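Side-chain contacts in PA1221 (Pseudomonas aeruginosa, PDB 4DG8), which is a multidomain protein that pairs an AMP-binding domain of the ANL superfamily with a phosphopantetheine attachment domain, and binds adenosine monophosphate: residues A114-A117 with E118-R121; A379-R382 with A383-E387; P432-E435 with Q436-R440. One frame throughout, in Å; residues are numbered along the deposited sequence.

Interaction 1 (A114-A117 with E118-R121); sequences AWNA and ELCR
L119 lies over one face of the W115 indole, an i/i+4 contact one turn along the amphipathic helix 113-123. Its CG stands 4.2 Å from the centroid of the W115 five-membered ring, 24° off the normal, a CH-pi contact, while L119 CD1 meets W115 NE1 at 3.4 Å and L119 CD2 lies over the rim. W115 reaches this place because its CG is anti to the backbone N (chi1 167°), and the branched leucine suits it by offering several C-H groups to one flat face. P480 also touches W115, and P179 touches L119. In the backbone, L119 N donates to W115 O, the regular i/i+4 helical bond. The next side chains turn inward: N116 ND2 is held by D108 O, an amide tying the helix to the preceding loop, and the small C120 packs on C125 and I128 of strand 125-130. Charged residues suit the outer flank, where R121 grips E118 side-on in a salt bridge. E118 OE2 also takes a bond from Q122 NE2. R121 NE bonds to E118 OE1 at 2.9 Å, and R121 NH2 meets the syn lone pair of E118 OE2, also at 2.9 Å.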
# COMPACT_ATOMS: atom_id res chain seq x y z
N ALA A 114 17.77 -2.57 -14.82
CA ALA A 114 17.35 -1.50 -15.73
C ALA A 114 16.05 -0.85 -15.25
O ALA A 114 15.88 0.39 -15.28
CB ALA A 114 17.21 -2.03 -17.18
N TRP A 115 15.12 -1.70 -14.82
CA TRP A 115 13.84 -1.23 -14.28
C TRP A 115 14.06 -0.33 -13.07
O TRP A 115 13.54 0.80 -13.01
CB TRP A 115 12.94 -2.44 -13.95
CG TRP A 115 11.73 -2.12 -13.11
CD1 TRP A 115 11.64 -2.13 -11.74
CD2 TRP A 115 10.43 -1.73 -13.59
NE1 TRP A 115 10.37 -1.78 -11.35
CE2 TRP A 115 9.61 -1.53 -12.46
CE3 TRP A 115 9.88 -1.54 -14.86
CZ2 TRP A 115 8.27 -1.14 -12.56
CZ3 TRP A 115 8.55 -1.15 -14.97
CH2 TRP A 115 7.77 -0.95 -13.82
N ASN A 116 14.86 -0.80 -12.11
CA ASN A 116 15.14 -0.00 -10.92
C ASN A 116 15.87 1.31 -11.21
O ASN A 116 15.58 2.34 -10.60
CB ASN A 116 15.91 -0.81 -9.86
CG ASN A 116 15.01 -1.70 -9.05
OD1 ASN A 116 13.84 -1.37 -8.84
ND2 ASN A 116 15.52 -2.84 -8.60
N ALA A 117 16.80 1.27 -12.16
CA ALA A 117 17.53 2.46 -12.54
C ALA A 117 16.55 3.50 -13.06
O ALA A 117 16.65 4.68 -12.74
CB ALA A 117 18.60 2.13 -13.61
N GLU A 118 15.60 3.05 -13.87
CA GLU A 118 14.63 4.00 -14.39
C GLU A 118 13.66 4.54 -13.30
O GLU A 118 13.31 5.73 -13.29
CB GLU A 118 13.91 3.42 -15.62
CG GLU A 118 12.83 4.32 -16.22
CD GLU A 118 13.36 5.61 -16.86
OE1 GLU A 118 14.59 5.85 -16.92
OE2 GLU A 118 12.51 6.41 -17.32
N LEU A 119 13.24 3.69 -12.35
CA LEU A 119 12.48 4.22 -11.21
C LEU A 119 13.28 5.30 -10.45
O LEU A 119 12.74 6.37 -10.09
CB LEU A 119 12.08 3.10 -10.25
CG LEU A 119 11.14 1.98 -10.73
CD1 LEU A 119 10.73 1.12 -9.54
CD2 LEU A 119 9.91 2.54 -11.45
N CYS A 120 14.57 5.02 -10.23
CA CYS A 120 15.44 5.94 -9.48
C CYS A 120 15.62 7.24 -10.21
O CYS A 120 15.63 8.30 -9.58
CB CYS A 120 16.81 5.32 -9.15
SG CYS A 120 16.72 3.98 -7.88
N ARG A 121 15.74 7.17 -11.54
CA ARG A 121 15.78 8.39 -12.33
C ARG A 121 14.45 9.16 -12.25
O ARG A 121 14.45 10.38 -12.12
CB ARG A 121 16.10 8.08 -13.79
CG ARG A 121 16.59 9.30 -14.59
CD ARG A 121 16.87 8.92 -16.05
NE ARG A 121 15.65 8.54 -16.77
CZ ARG A 121 14.79 9.42 -17.29
NH1 ARG A 121 15.02 10.72 -17.17
NH2 ARG A 121 13.71 9.00 -17.94

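Interaction 2 (A379-R382 with A383-E387); sequences ARTR and ASFVE
F385 turns one ring edge toward the last turn of helix 378-384, its CD2 lying 4.0 Å from T381 CG2 and 3.5 Å from T381 O. The carbonyl oxygen sits near the ring plane, so it meets the aromatic C-H edge. The same oxygen accepts the backbone N-H of F385 at 2.9 Å, the N-H...O angle being 161°. F385 is the first residue to depart from helical backbone angles, and this bond therefore joins the closing helical turn directly to the start of strand 385-390.

Threonine suits its place because its two branches do different work. CG2, anti to the backbone N, faces the phenylalanine, whereas OG1 is hydrogen-bonded to Y374 N and D377 O. The methyl thus serves the apolar contact and the hydroxyl ties the helix back to the chain that leads into it.

One residue earlier, S384 lies beside R380. S384 N donates to R380 O at 2.9 Å, and S384 OG, with chi1 at -63°, is turned back along the helix to 3.1 Å from R380 O; its proton has another acceptor within reach, leaving that second bond unsettled. S384 OG also lies 3.9 Å from R380 CG, so the arginine meets serine through its aliphatic stem. Its charged end goes elsewhere: NE forms a salt bridge with D377. On the exposed flank A383 N donates to A379 O, and V386 CG1 approaches R382 O at 3.9 Å.

F385 is buried against strand 393-406, where it touches R396 and its ring meets that of Y398 with the planes about 40° apart. The junction thus joins strand 373-374, where R380 and S384 touch Y374, to strand 393-406, the antiparallel partner of 385-390, through T381, S384 and F385.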
# COMPACT_ATOMS: atom_id res chain seq x y z
N ALA A 379 1.61 16.84 -15.76
CA ALA A 379 0.35 16.89 -16.50
C ALA A 379 -0.69 16.03 -15.82
O ALA A 379 -1.84 16.44 -15.62
CB ALA A 379 0.55 16.44 -17.93
N ARG A 380 -0.29 14.82 -15.45
CA ARG A 380 -1.18 13.91 -14.77
C ARG A 380 -1.58 14.42 -13.40
O ARG A 380 -2.69 14.17 -12.94
CB ARG A 380 -0.56 12.53 -14.66
CG ARG A 380 -1.49 11.48 -14.08
CD ARG A 380 -0.89 10.09 -14.26
NE ARG A 380 -0.42 9.90 -15.63
CZ ARG A 380 -1.15 9.37 -16.61
NH1 ARG A 380 -2.39 8.96 -16.36
NH2 ARG A 380 -0.64 9.24 -17.82
N THR A 381 -0.68 15.13 -12.73
CA THR A 381 -1.03 15.69 -11.42
C THR A 381 -2.13 16.73 -11.62
O THR A 381 -3.18 16.68 -10.96
CB THR A 381 0.17 16.33 -10.69
OG1 THR A 381 1.14 15.32 -10.38
CG2 THR A 381 -0.28 17.02 -9.39
N ARG A 382 -1.90 17.65 -12.55
CA ARG A 382 -2.86 18.71 -12.90
C ARG A 382 -4.22 18.17 -13.33
O ARG A 382 -5.24 18.78 -13.03
CB ARG A 382 -2.30 19.61 -14.02
CG ARG A 382 -1.31 20.63 -13.52
CD ARG A 382 -0.52 21.23 -14.65
NE ARG A 382 -1.38 21.79 -15.68
CZ ARG A 382 -2.00 22.96 -15.57
NH1 ARG A 382 -1.86 23.69 -14.46
NH2 ARG A 382 -2.76 23.40 -16.56
N ALA A 383 -4.22 17.03 -14.02
CA ALA A 383 -5.45 16.40 -14.46
C ALA A 383 -6.17 15.62 -13.35
O ALA A 383 -7.40 15.60 -13.30
CB ALA A 383 -5.17 15.49 -15.65
N SER A 384 -5.41 14.93 -12.50
CA SER A 384 -5.98 14.06 -11.47
C SER A 384 -6.40 14.75 -10.16
O SER A 384 -7.32 14.29 -9.47
CB SER A 384 -5.04 12.89 -11.16
OG SER A 384 -4.86 12.07 -12.31
N PHE A 385 -5.67 15.81 -9.79
CA PHE A 385 -5.94 16.56 -8.57
C PHE A 385 -6.47 17.93 -8.94
O PHE A 385 -5.73 18.77 -9.44
CB PHE A 385 -4.67 16.70 -7.72
CG PHE A 385 -4.06 15.38 -7.28
CD1 PHE A 385 -4.29 14.89 -6.00
CD2 PHE A 385 -3.27 14.64 -8.15
CE1 PHE A 385 -3.73 13.67 -5.59
CE2 PHE A 385 -2.70 13.43 -7.75
CZ PHE A 385 -2.93 12.94 -6.47
N VAL A 386 -7.76 18.15 -8.68
CA VAL A 386 -8.46 19.32 -9.18
C VAL A 386 -9.26 19.96 -8.07
O VAL A 386 -9.64 19.30 -7.11
CB VAL A 386 -9.45 18.91 -10.27
CG1 VAL A 386 -8.73 18.10 -11.34
CG2 VAL A 386 -10.58 18.08 -9.67
N GLU A 387 -9.55 21.25 -8.20
CA GLU A 387 -10.38 21.92 -7.21
C GLU A 387 -11.86 21.71 -7.50
O GLU A 387 -12.33 21.90 -8.62
CB GLU A 387 -10.03 23.41 -7.11
CG GLU A 387 -8.76 23.67 -6.31
CD GLU A 387 -8.69 25.09 -5.76
OE1 GLU A 387 -9.12 26.02 -6.47
OE2 GLU A 387 -8.23 25.26 -4.61

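Interaction 3 (P432-E435 with Q436-R440); sequences PALE and QRFRR
Charge and water link E435 to R439 along helix 431-439, four residues apart. The salt bridge is long, E435 OE2 to R439 NH2 measuring 3.9 Å, with carboxylate and guanidinium planes 69° apart. E435 CG lies opposite its backbone N (chi1 -161°) and R439 CG opposite its carbonyl carbon (chi1 -84°), which brings the two chains across one another. A water joins both residues to the first turn: it donates to E435 OE2 at 2.7 Å and to P432 O at 3.1 Å, and accepts a weak bond from R439 NH1. Both charged groups have firmer partners beyond the helix, E435 OE1 bonding to L449 N and R439 NE pairing with D446. Long side chains suit these positions, since each must span from the helix to strand 444-454.

The backbone bonding is regular: R439 N donates to E435 O, and F438 N to L434 O.

Apolar contact is looser between L434 and F438, with L434 CD1 and F438 CE2 4.4 Å apart; the ring instead brings CD2 to 3.4 Å from L434 O, near its own plane. Large hydrophobic side chains suit the buried face. L434 packs on L449 and L460, while F438 reaches C447, C462 and L475, seating the helix against strands 444-454 and 457-466 and beside helix 473-478.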
# COMPACT_ATOMS: atom_id res chain seq x y z
N PRO A 432 -5.19 -3.53 -19.80
CA PRO A 432 -5.26 -3.34 -21.25
C PRO A 432 -3.99 -2.71 -21.81
O PRO A 432 -3.63 -3.01 -22.96
CB PRO A 432 -6.46 -2.40 -21.43
CG PRO A 432 -7.27 -2.60 -20.21
CD PRO A 432 -6.28 -2.80 -19.12
N ALA A 433 -3.30 -1.88 -21.02
CA ALA A 433 -2.04 -1.29 -21.47
C ALA A 433 -0.95 -2.34 -21.63
O ALA A 433 -0.27 -2.39 -22.65
CB ALA A 433 -1.58 -0.17 -20.53
N LEU A 434 -0.81 -3.20 -20.62
CA LEU A 434 0.18 -4.28 -20.63
C LEU A 434 -0.12 -5.27 -21.76
O LEU A 434 0.79 -5.78 -22.45
CB LEU A 434 0.21 -4.97 -19.26
CG LEU A 434 1.24 -6.10 -19.09
CD1 LEU A 434 2.64 -5.57 -19.40
CD2 LEU A 434 1.18 -6.74 -17.69
N GLU A 435 -1.40 -5.53 -21.95
CA GLU A 435 -1.89 -6.38 -23.02
C GLU A 435 -1.49 -5.81 -24.39
O GLU A 435 -0.92 -6.51 -25.25
CB GLU A 435 -3.41 -6.46 -22.92
CG GLU A 435 -4.06 -7.61 -23.63
CD GLU A 435 -5.52 -7.75 -23.22
OE1 GLU A 435 -5.93 -8.87 -22.87
OE2 GLU A 435 -6.24 -6.73 -23.24
N GLN A 436 -1.78 -4.52 -24.57
CA GLN A 436 -1.45 -3.82 -25.81
C GLN A 436 0.05 -3.87 -26.02
O GLN A 436 0.54 -3.97 -27.15
CB GLN A 436 -1.97 -2.38 -25.76
CG GLN A 436 -1.62 -1.54 -26.99
CD GLN A 436 -2.12 -2.14 -28.30
OE1 GLN A 436 -1.38 -2.25 -29.27
NE2 GLN A 436 -3.40 -2.52 -28.33
N ARG A 437 0.79 -3.82 -24.92
CA ARG A 437 2.24 -3.93 -24.95
C ARG A 437 2.73 -5.31 -25.46
O ARG A 437 3.69 -5.39 -26.24
CB ARG A 437 2.83 -3.59 -23.58
CG ARG A 437 4.34 -3.63 -23.55
CD ARG A 437 4.91 -3.05 -22.26
NE ARG A 437 6.36 -2.99 -22.37
CZ ARG A 437 7.21 -2.91 -21.35
NH1 ARG A 437 6.77 -2.87 -20.10
NH2 ARG A 437 8.52 -2.87 -21.60
N PHE A 438 2.08 -6.38 -25.01
CA PHE A 438 2.36 -7.71 -25.57
C PHE A 438 2.04 -7.76 -27.07
O PHE A 438 2.81 -8.33 -27.85
CB PHE A 438 1.57 -8.80 -24.83
CG PHE A 438 2.32 -9.41 -23.67
CD1 PHE A 438 3.13 -10.53 -23.86
CD2 PHE A 438 2.20 -8.89 -22.39
CE1 PHE A 438 3.82 -11.10 -22.80
CE2 PHE A 438 2.88 -9.47 -21.32
CZ PHE A 438 3.69 -10.57 -21.53
N ARG A 439 0.91 -7.17 -27.47
CA ARG A 439 0.54 -7.14 -28.89
C ARG A 439 1.66 -6.59 -29.78
O ARG A 439 1.82 -7.02 -30.93
CB ARG A 439 -0.72 -6.31 -29.12
CG ARG A 439 -2.02 -7.05 -28.89
CD ARG A 439 -3.19 -6.25 -29.42
NE ARG A 439 -4.44 -6.73 -28.84
CZ ARG A 439 -4.89 -6.37 -27.64
NH1 ARG A 439 -4.19 -5.53 -26.90
NH2 ARG A 439 -6.04 -6.86 -27.18
N ARG A 440 2.42 -5.65 -29.24
CA ARG A 440 3.45 -4.95 -30.01
C ARG A 440 4.77 -5.71 -30.18
O ARG A 440 5.65 -5.26 -30.93
CB ARG A 440 3.69 -3.54 -29.43
CG ARG A 440 2.49 -2.61 -29.57
CD ARG A 440 2.86 -1.16 -29.31
NE ARG A 440 3.32 -0.95 -27.94
CZ ARG A 440 2.71 -0.17 -27.05
NH1 ARG A 440 1.61 0.50 -27.39
NH2 ARG A 440 3.21 -0.06 -25.83
O HOH W 1 -6.10 -4.26 -24.44

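Overall arrangement
The three contacts follow one another along the chain, each within one helix or at its end, and none touches another. Interactions 1 and 3 come nearest, about 6 Å between closest atoms and 21 Å between centres; interactions 2 and 3 approach to about 10 Å, and interactions 1 and 2 to about 13 Å, between nearest atoms. P480, which touches W115 in interaction 1, lies next to L479, which touches R437 in interaction 3, so one loop adjoins both helices. All three stand back from the bound adenosine monophosphate: the side chains of F385, P432 and W115 are about 11, 13 and 14 Å from it, respectively.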